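Long-range contacts in CDA peptide synthetase I (Streptomyces coelicolor, PDB 5DU9), which forms the condensation domain of a modular nonribosomal peptide synthetase, a two-lobed fold of the CoA-dependent acyltransferase superfamily: residues D113-A118 with F143-G148; P241-L246 with D408-P413; Y170-E175 with P187-G192; C64-T69 with A78-A83. The protein carries 1 engineered substitution. One frame throughout, in Å; residues are numbered along the deposited sequence.

Contact 1 of 4, residues D113-A118 with F143-G148; sequences DPEGEA and FTLGGG
A118 sets its methyl on the ring of F143, while P114, one turn earlier in helix 114-126, closes on L145 farther along strand 138-146. Helix and strand are the last two elements of a beta-alpha-beta unit that begins with strand 103-107, and the short pieces that meet here run nearly antiparallel, 159° between their directions. A118 CB stands 4.0 Å from the centroid of the F143 ring, close to the ring normal, a CH-pi contact over the face. The CD2 branch of L145 reaches both helix residues, 4.0 Å from P114 CB and 4.4 Å from A118 CB. Its CD1 branch crosses to the carboxylate of E115, where OE2 is 4.0 Å away. P114 CG also rests 3.4 Å from L145 O. That carbonyl is also tied to the helix by a water, which donates to L145 O and to E115 OE2, each at 2.6 Å; a bend at chi2 of E115 (73°) swings the carboxylate toward the strand to receive it. Farther out, W121 meets F143 edge-to-face, and L151 and Y153 of strand 149-157 pack on the same phenylalanine. The helix start is fixed by D113 as N-cap: G116 N donates to D113 OD1 at 2.9 Å, from above the carboxylate plane.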
# COMPACT_ATOMS: atom_id res chain seq x y z
N ASP A 113 7.09 -2.86 27.72
CA ASP A 113 6.46 -2.24 26.56
C ASP A 113 6.46 -3.22 25.38
O ASP A 113 7.26 -3.08 24.45
CB ASP A 113 7.20 -0.95 26.19
CG ASP A 113 6.60 -0.25 24.98
OD1 ASP A 113 5.46 -0.58 24.59
OD2 ASP A 113 7.27 0.65 24.43
N PRO A 114 5.56 -4.22 25.42
CA PRO A 114 5.51 -5.22 24.35
C PRO A 114 5.27 -4.62 22.97
O PRO A 114 5.89 -5.03 22.00
CB PRO A 114 4.33 -6.11 24.77
CG PRO A 114 4.21 -5.93 26.24
CD PRO A 114 4.59 -4.50 26.49
N GLU A 115 4.37 -3.64 22.89
CA GLU A 115 4.03 -3.03 21.62
C GLU A 115 5.23 -2.28 21.02
O GLU A 115 5.51 -2.41 19.83
CB GLU A 115 2.84 -2.07 21.78
CG GLU A 115 1.52 -2.77 22.09
CD GLU A 115 1.44 -3.31 23.51
OE1 GLU A 115 2.20 -2.84 24.38
OE2 GLU A 115 0.61 -4.21 23.75
N GLY A 116 5.93 -1.52 21.86
CA GLY A 116 7.09 -0.78 21.41
C GLY A 116 8.22 -1.69 20.96
O GLY A 116 8.88 -1.43 19.95
N GLU A 117 8.45 -2.77 21.70
CA GLU A 117 9.49 -3.72 21.34
C GLU A 117 9.18 -4.41 20.02
O GLU A 117 10.08 -4.68 19.22
CB GLU A 117 9.67 -4.77 22.44
CG GLU A 117 10.51 -4.30 23.60
CD GLU A 117 11.92 -3.92 23.18
OE1 GLU A 117 12.63 -4.80 22.65
OE2 GLU A 117 12.30 -2.75 23.38
N ALA A 118 7.90 -4.71 19.79
CA ALA A 118 7.48 -5.33 18.55
C ALA A 118 7.73 -4.39 17.37
O ALA A 118 8.21 -4.82 16.32
CB ALA A 118 6.01 -5.70 18.62
N PHE A 143 4.19 -12.21 17.34
CA PHE A 143 4.52 -11.67 18.65
C PHE A 143 3.42 -12.01 19.65
O PHE A 143 2.24 -11.90 19.34
CB PHE A 143 4.70 -10.15 18.59
CG PHE A 143 5.83 -9.70 17.72
CD1 PHE A 143 7.10 -9.52 18.24
CD2 PHE A 143 5.62 -9.43 16.37
CE1 PHE A 143 8.14 -9.10 17.44
CE2 PHE A 143 6.66 -9.01 15.57
CZ PHE A 143 7.92 -8.84 16.11
N THR A 144 3.82 -12.44 20.84
CA THR A 144 2.92 -12.53 21.98
C THR A 144 3.11 -11.26 22.81
O THR A 144 4.23 -10.94 23.19
CB THR A 144 3.18 -13.78 22.84
OG1 THR A 144 3.04 -14.96 22.03
CG2 THR A 144 2.20 -13.85 24.00
N LEU A 145 2.02 -10.55 23.08
CA LEU A 145 2.10 -9.23 23.71
C LEU A 145 1.61 -9.18 25.16
O LEU A 145 1.70 -8.13 25.80
CB LEU A 145 1.31 -8.22 22.90
CG LEU A 145 1.73 -8.03 21.44
CD1 LEU A 145 0.89 -6.94 20.80
CD2 LEU A 145 3.21 -7.71 21.32
N GLY A 146 1.09 -10.28 25.66
CA GLY A 146 0.50 -10.28 26.99
C GLY A 146 -0.97 -9.90 26.92
O GLY A 146 -1.41 -9.26 25.97
N GLY A 147 -1.73 -10.31 27.93
CA GLY A 147 -3.17 -10.17 27.89
C GLY A 147 -3.77 -11.09 26.84
O GLY A 147 -4.94 -10.96 26.49
N GLY A 148 -2.96 -12.02 26.34
CA GLY A 148 -3.39 -12.94 25.31
C GLY A 148 -3.33 -12.35 23.92
O GLY A 148 -3.57 -13.05 22.93
O HOH W 1 0.55 -5.85 25.82

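Contact 2 of 4, residues P241-L246 with D408-P413; sequences PTVRSL and DFEGNP
T242 and G411 form one hydrogen-bonded antiparallel pair, R244 and F409 the next, each joined by N-H...O bonds in both directions. The straightest is R244 N to F409 O, 3.0 Å and 171°. At the non-hydrogen-bonded pairs between and beyond them, V243 with E410 and S245 with D408, the backbones close to CA-CA distances of 4.5 and 4.3 Å, and CA-H...O contacts such as E410 CA to T242 O fill in. This ladder joins the edge strand 242-248 to strand 404-411 in a four-stranded mixed sheet, and helix 418-437 covers the face carrying R244 and F409. Polar side chains meet on the other face: S245 OG donates to D408 OD1 over 2.7 Å, on the syn side but tilted 32° from the carboxylate plane, and accepts from R406 NE. The E410 carboxylate has partners outside the two strands, OE1 bonding N394 ND2 and S387 OG, the latter lining the (2S)-2-amino-N-butyl-propanamide pocket. Van der Waals contacts share this face. V243 CG1, anti to its own N (chi1 -177°), sets a methyl beside a carboxylate oxygen, 3.4 Å from D408 OD2, while CG2 runs alongside E410; P241 CB presses on E410 CB at 3.5 Å, the two side chains pointing the same way.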
# COMPACT_ATOMS: atom_id res chain seq x y z
N PRO A 241 10.64 5.13 4.23
CA PRO A 241 10.16 6.27 5.02
C PRO A 241 10.34 6.13 6.52
O PRO A 241 10.42 5.03 7.06
CB PRO A 241 8.66 6.30 4.69
CG PRO A 241 8.32 4.87 4.41
CD PRO A 241 9.53 4.31 3.71
N THR A 242 10.43 7.29 7.17
CA THR A 242 10.15 7.39 8.59
C THR A 242 8.64 7.40 8.70
O THR A 242 7.97 8.16 8.00
CB THR A 242 10.74 8.66 9.20
OG1 THR A 242 12.16 8.65 9.04
CG2 THR A 242 10.40 8.76 10.68
N VAL A 243 8.09 6.55 9.57
CA VAL A 243 6.65 6.36 9.64
C VAL A 243 6.12 6.83 10.99
O VAL A 243 6.61 6.41 12.04
CB VAL A 243 6.26 4.89 9.41
CG1 VAL A 243 4.75 4.72 9.43
CG2 VAL A 243 6.83 4.38 8.09
N ARG A 244 5.13 7.72 10.95
CA ARG A 244 4.44 8.14 12.16
C ARG A 244 2.96 7.86 11.99
O ARG A 244 2.34 8.23 10.99
CB ARG A 244 4.70 9.62 12.45
CG ARG A 244 6.12 9.92 12.92
CD ARG A 244 6.42 9.25 14.27
NE ARG A 244 7.78 9.50 14.72
CZ ARG A 244 8.83 8.73 14.43
NH1 ARG A 244 8.69 7.64 13.68
NH2 ARG A 244 10.03 9.05 14.90
N SER A 245 2.40 7.19 12.99
CA SER A 245 1.04 6.68 12.91
C SER A 245 0.16 7.35 13.95
O SER A 245 0.56 7.52 15.10
CB SER A 245 1.05 5.16 13.10
OG SER A 245 -0.24 4.62 12.89
N LEU A 246 -1.05 7.72 13.53
CA LEU A 246 -2.01 8.37 14.41
C LEU A 246 -3.32 7.61 14.37
O LEU A 246 -3.91 7.46 13.31
CB LEU A 246 -2.22 9.83 14.00
CG LEU A 246 -3.32 10.61 14.73
CD1 LEU A 246 -3.04 10.67 16.23
CD2 LEU A 246 -3.44 12.01 14.16
N ASP A 408 -1.18 6.98 8.68
CA ASP A 408 0.27 6.91 8.67
C ASP A 408 0.84 7.96 7.73
O ASP A 408 0.48 8.01 6.55
CB ASP A 408 0.75 5.52 8.24
CG ASP A 408 0.69 4.50 9.37
OD1 ASP A 408 -0.19 4.63 10.24
OD2 ASP A 408 1.52 3.58 9.39
N PHE A 409 1.71 8.81 8.26
CA PHE A 409 2.51 9.71 7.44
C PHE A 409 3.88 9.09 7.27
O PHE A 409 4.62 8.92 8.24
CB PHE A 409 2.61 11.11 8.07
CG PHE A 409 1.51 12.04 7.65
CD1 PHE A 409 0.20 11.61 7.57
CD2 PHE A 409 1.78 13.37 7.35
CE1 PHE A 409 -0.82 12.47 7.18
CE2 PHE A 409 0.77 14.23 6.96
CZ PHE A 409 -0.53 13.78 6.88
N GLU A 410 4.19 8.73 6.03
CA GLU A 410 5.46 8.10 5.70
C GLU A 410 6.33 9.10 4.96
O GLU A 410 6.09 9.39 3.78
CB GLU A 410 5.22 6.86 4.84
CG GLU A 410 4.19 5.89 5.41
CD GLU A 410 4.03 4.63 4.58
OE1 GLU A 410 4.22 4.71 3.34
OE2 GLU A 410 3.72 3.57 5.15
N GLY A 411 7.32 9.64 5.66
CA GLY A 411 8.15 10.71 5.12
C GLY A 411 9.54 10.27 4.74
O GLY A 411 10.18 9.50 5.45
N ASN A 412 10.02 10.77 3.60
CA ASN A 412 11.42 10.63 3.23
C ASN A 412 12.28 11.24 4.34
O ASN A 412 12.09 12.39 4.70
CB ASN A 412 11.68 11.32 1.89
CG ASN A 412 13.14 11.20 1.44
OD1 ASN A 412 14.04 11.71 2.10
ND2 ASN A 412 13.36 10.53 0.32
N PRO A 413 13.23 10.46 4.88
CA PRO A 413 13.97 10.93 6.06
C PRO A 413 14.91 12.10 5.80
O PRO A 413 15.36 12.74 6.75
CB PRO A 413 14.76 9.69 6.50
CG PRO A 413 14.88 8.86 5.28
CD PRO A 413 13.62 9.09 4.50

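Contact 3 of 4, residues Y170-E175 with P187-G192; sequences YERLAE and PAAAFG
R172 reaches out from helix 163-182 and takes P187 O end-on with two nitrogens, NH1 at 2.9 Å and NH2 at 3.0 Å. The carbonyl oxygen lies in the guanidinium plane, but the two donors see it differently: NH2 comes nearly along the C=O axis, whereas NH1 stands 47° above the carbonyl plane. NH1 has a second acceptor at the guanidinium edge, E175 OE1 at 2.9 Å, a salt bridge between residues three apart on the helix; this probably holds the flat group from turning. One of its faces is covered by A189, whose CA sits 3.6 Å above the plane, over the centre. F191 meets the aliphatic part of R172 instead: its ring is nearly perpendicular to the guanidinium, 81° apart, and CZ approaches R172 CB to 3.8 Å. With CG anti to the backbone N (chi1 174°) and the chain bent at chi2, R172 keeps CB and CG beside F191 while its head reaches P187. E175 crosses the P187 ring, and a water donates both to E175 OE1 and to A188 O. This is a surface contact tying one side of helix 163-182 to the irregular segment after it, through an arginine whose terminal nitrogens converge on one main-chain carbonyl oxygen.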
# COMPACT_ATOMS: atom_id res chain seq x y z
N TYR A 170 -3.34 -12.79 4.25
CA TYR A 170 -3.86 -12.91 5.61
C TYR A 170 -5.12 -13.76 5.65
O TYR A 170 -5.28 -14.60 6.54
CB TYR A 170 -4.16 -11.53 6.19
CG TYR A 170 -2.96 -10.71 6.61
CD1 TYR A 170 -1.92 -11.27 7.34
CD2 TYR A 170 -2.88 -9.36 6.29
CE1 TYR A 170 -0.83 -10.51 7.74
CE2 TYR A 170 -1.81 -8.60 6.68
CZ TYR A 170 -0.78 -9.17 7.41
OH TYR A 170 0.29 -8.41 7.79
N GLU A 171 -6.02 -13.54 4.70
CA GLU A 171 -7.26 -14.29 4.65
C GLU A 171 -6.99 -15.78 4.45
O GLU A 171 -7.63 -16.62 5.08
CB GLU A 171 -8.17 -13.77 3.53
CG GLU A 171 -8.79 -12.41 3.81
CD GLU A 171 -10.07 -12.16 3.04
OE1 GLU A 171 -10.32 -12.88 2.05
OE2 GLU A 171 -10.82 -11.24 3.42
N ARG A 172 -6.06 -16.10 3.56
CA ARG A 172 -5.72 -17.50 3.30
C ARG A 172 -5.07 -18.14 4.52
O ARG A 172 -5.38 -19.28 4.88
CB ARG A 172 -4.80 -17.62 2.08
CG ARG A 172 -4.28 -19.03 1.82
CD ARG A 172 -5.42 -20.03 1.65
NE ARG A 172 -4.92 -21.37 1.34
CZ ARG A 172 -5.67 -22.47 1.37
NH1 ARG A 172 -6.95 -22.39 1.70
NH2 ARG A 172 -5.13 -23.64 1.08
N LEU A 173 -4.16 -17.40 5.15
CA LEU A 173 -3.47 -17.88 6.35
C LEU A 173 -4.47 -18.27 7.42
O LEU A 173 -4.38 -19.34 8.02
CB LEU A 173 -2.52 -16.82 6.88
CG LEU A 173 -1.75 -17.19 8.15
CD1 LEU A 173 -0.73 -18.28 7.85
CD2 LEU A 173 -1.07 -15.98 8.75
N ALA A 174 -5.43 -17.38 7.67
CA ALA A 174 -6.45 -17.63 8.69
C ALA A 174 -7.31 -18.83 8.32
O ALA A 174 -7.63 -19.65 9.17
CB ALA A 174 -7.32 -16.40 8.87
N GLU A 175 -7.67 -18.93 7.04
CA GLU A 175 -8.48 -20.04 6.56
C GLU A 175 -7.81 -21.39 6.84
O GLU A 175 -8.46 -22.32 7.32
CB GLU A 175 -8.75 -19.89 5.06
CG GLU A 175 -9.70 -20.93 4.50
CD GLU A 175 -9.97 -20.72 3.02
OE1 GLU A 175 -9.01 -20.47 2.27
OE2 GLU A 175 -11.15 -20.80 2.61
N PRO A 187 -9.21 -26.33 3.20
CA PRO A 187 -9.83 -25.98 1.92
C PRO A 187 -8.80 -25.66 0.85
O PRO A 187 -7.73 -25.15 1.17
CB PRO A 187 -10.66 -24.73 2.25
CG PRO A 187 -10.88 -24.80 3.72
CD PRO A 187 -9.66 -25.44 4.28
N ALA A 188 -9.12 -25.97 -0.41
CA ALA A 188 -8.21 -25.68 -1.50
C ALA A 188 -8.02 -24.18 -1.64
O ALA A 188 -8.97 -23.41 -1.49
CB ALA A 188 -8.73 -26.27 -2.80
N ALA A 189 -6.79 -23.76 -1.92
CA ALA A 189 -6.51 -22.36 -2.18
C ALA A 189 -7.26 -21.93 -3.43
O ALA A 189 -7.53 -22.75 -4.32
CB ALA A 189 -5.02 -22.12 -2.33
N ALA A 190 -7.61 -20.65 -3.50
CA ALA A 190 -8.34 -20.11 -4.64
C ALA A 190 -7.65 -18.86 -5.16
O ALA A 190 -8.22 -17.77 -5.15
CB ALA A 190 -9.77 -19.80 -4.26
N PHE A 191 -6.40 -19.02 -5.60
CA PHE A 191 -5.64 -17.92 -6.17
C PHE A 191 -5.62 -18.02 -7.69
O PHE A 191 -5.89 -19.09 -8.26
CB PHE A 191 -4.21 -17.89 -5.62
CG PHE A 191 -4.12 -17.49 -4.17
CD1 PHE A 191 -4.94 -16.51 -3.64
CD2 PHE A 191 -3.19 -18.10 -3.33
CE1 PHE A 191 -4.84 -16.15 -2.31
CE2 PHE A 191 -3.09 -17.74 -2.01
CZ PHE A 191 -3.92 -16.76 -1.49
N GLY A 192 -5.31 -16.91 -8.34
CA GLY A 192 -5.22 -16.86 -9.79
C GLY A 192 -3.81 -17.09 -10.30
O GLY A 192 -2.90 -17.41 -9.54
O HOH W 2 -9.47 -20.74 -0.53

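Contact 4 of 4, residues C64-T69 with A78-A83; sequences CSRFLT and AYCPPA
C64 CB approaches the Y79 ring obliquely, 3.7 Å from CE1, while P81 CD lies over the centre of one of that ring's faces, 3.8 Å above the plane. The other flat group, the R66 guanidinium, has L68 CD1 against one face, 3.5 Å above its plane and offset toward the rim. C80 SG comes at it obliquely, 3.8 Å from R66 NE. Both groups belong to a beta hairpin of strands 65-69 and 75-79, with S65 opposite Y79 as a non-hydrogen-bonded pair and R66 opposite A78 as a hydrogen-bonded one. On the face carrying R66 and A78, A78 CB touches R66 CG at 4.0 Å and L68 CD1 at 4.1 Å. R66 starts from the crowded position, with CG between its backbone N and carbonyl carbon (chi1 63°), then extends from CG to NE past C80; its NH1 donates beyond the hairpin to D133 O. S65 OG likewise looks elsewhere, bonding E61 O and R77 NH1. C64 packs SG on the ring of P82, 3.7 Å from CD, and V57 of helix 46-58 touches the same cysteine. R66 and A78 exchange N-H...O bonds in both directions, and the pairing carries on past the end of strand 75-79, where C80 N donates to C64 O over 2.8 Å.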
# COMPACT_ATOMS: atom_id res chain seq x y z
N CYS A 64 6.95 -17.87 -3.34
CA CYS A 64 7.89 -18.95 -3.61
C CYS A 64 8.81 -18.61 -4.77
O CYS A 64 9.43 -19.49 -5.36
CB CYS A 64 7.15 -20.25 -3.94
SG CYS A 64 6.18 -20.93 -2.61
N SER A 65 8.88 -17.32 -5.10
CA SER A 65 9.57 -16.90 -6.31
C SER A 65 10.89 -16.20 -6.02
O SER A 65 11.08 -15.61 -4.96
CB SER A 65 8.67 -15.97 -7.13
OG SER A 65 7.57 -16.68 -7.67
N ARG A 66 11.80 -16.29 -6.98
CA ARG A 66 13.01 -15.49 -6.98
C ARG A 66 13.15 -14.83 -8.34
O ARG A 66 12.39 -15.14 -9.27
CB ARG A 66 14.23 -16.35 -6.67
CG ARG A 66 14.52 -17.44 -7.68
CD ARG A 66 15.63 -18.31 -7.15
NE ARG A 66 16.17 -19.22 -8.15
CZ ARG A 66 17.45 -19.57 -8.23
NH1 ARG A 66 18.34 -19.07 -7.37
NH2 ARG A 66 17.86 -20.42 -9.16
N PHE A 67 14.11 -13.93 -8.46
CA PHE A 67 14.30 -13.17 -9.69
C PHE A 67 15.74 -13.25 -10.16
O PHE A 67 16.68 -12.99 -9.40
CB PHE A 67 13.87 -11.72 -9.47
CG PHE A 67 12.42 -11.59 -9.11
CD1 PHE A 67 12.00 -11.82 -7.81
CD2 PHE A 67 11.47 -11.29 -10.08
CE1 PHE A 67 10.66 -11.74 -7.48
CE2 PHE A 67 10.14 -11.20 -9.75
CZ PHE A 67 9.73 -11.42 -8.45
N LEU A 68 15.90 -13.63 -11.42
CA LEU A 68 17.20 -13.86 -12.02
C LEU A 68 17.31 -13.04 -13.30
O LEU A 68 16.32 -12.49 -13.77
CB LEU A 68 17.40 -15.34 -12.32
CG LEU A 68 17.16 -16.29 -11.14
CD1 LEU A 68 17.05 -17.73 -11.63
CD2 LEU A 68 18.27 -16.17 -10.11
N THR A 69 18.51 -12.96 -13.86
CA THR A 69 18.74 -12.28 -15.13
C THR A 69 19.17 -13.28 -16.19
O THR A 69 19.88 -14.24 -15.90
CB THR A 69 19.81 -11.19 -15.01
OG1 THR A 69 21.00 -11.74 -14.43
CG2 THR A 69 19.32 -10.04 -14.14
N ALA A 78 11.52 -16.91 -11.33
CA ALA A 78 11.62 -18.37 -11.24
C ALA A 78 10.84 -18.88 -10.03
O ALA A 78 10.94 -18.33 -8.94
CB ALA A 78 13.08 -18.79 -11.15
N TYR A 79 10.07 -19.94 -10.25
CA TYR A 79 9.21 -20.52 -9.21
C TYR A 79 9.93 -21.64 -8.46
O TYR A 79 10.43 -22.58 -9.08
CB TYR A 79 7.91 -21.03 -9.86
CG TYR A 79 7.00 -21.82 -8.94
CD1 TYR A 79 6.59 -21.31 -7.72
CD2 TYR A 79 6.53 -23.07 -9.33
CE1 TYR A 79 5.75 -22.03 -6.89
CE2 TYR A 79 5.68 -23.79 -8.51
CZ TYR A 79 5.29 -23.27 -7.30
OH TYR A 79 4.45 -24.00 -6.49
N CYS A 80 9.97 -21.52 -7.14
CA CYS A 80 10.70 -22.45 -6.28
C CYS A 80 9.84 -22.94 -5.12
O CYS A 80 9.85 -22.34 -4.05
CB CYS A 80 11.96 -21.79 -5.74
SG CYS A 80 13.10 -21.18 -6.99
N PRO A 81 9.10 -24.04 -5.31
CA PRO A 81 8.28 -24.60 -4.22
C PRO A 81 9.09 -24.85 -2.94
O PRO A 81 10.30 -25.04 -3.02
CB PRO A 81 7.77 -25.92 -4.80
CG PRO A 81 7.74 -25.70 -6.26
CD PRO A 81 8.88 -24.77 -6.58
N PRO A 82 8.43 -24.85 -1.78
CA PRO A 82 9.13 -25.24 -0.55
C PRO A 82 9.53 -26.71 -0.56
O PRO A 82 9.11 -27.45 -1.45
CB PRO A 82 8.11 -24.96 0.56
CG PRO A 82 7.11 -24.04 -0.05
CD PRO A 82 7.05 -24.40 -1.49
N ALA A 83 10.32 -27.13 0.42
CA ALA A 83 10.69 -28.53 0.55
C ALA A 83 9.50 -29.36 1.01
O ALA A 83 8.55 -28.82 1.58
CB ALA A 83 11.85 -28.67 1.52

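Overall arrangement
Contact 2 lies beside the ligand pocket: the side chain of E410 is about 7 Å from the bound (2S)-2-amino-N-butyl-propanamide. It lies in a different sheet from contact 1, their centres 22 Å apart and nearest atoms about 11 Å. Contacts 1 and 3 are indirectly connected, because strand 149-157 pairs with strand 138-146 of contact 1 and is covered by helix 163-182 of contact 3. Helix 46-58 links contacts 3 and 4, touching R172 in one and C64 in the other; their centres are 20 Å apart. Contacts 2 and 3 fall on opposite sides of the chain's centre, 31 Å between centres. No two of the four contacts touch.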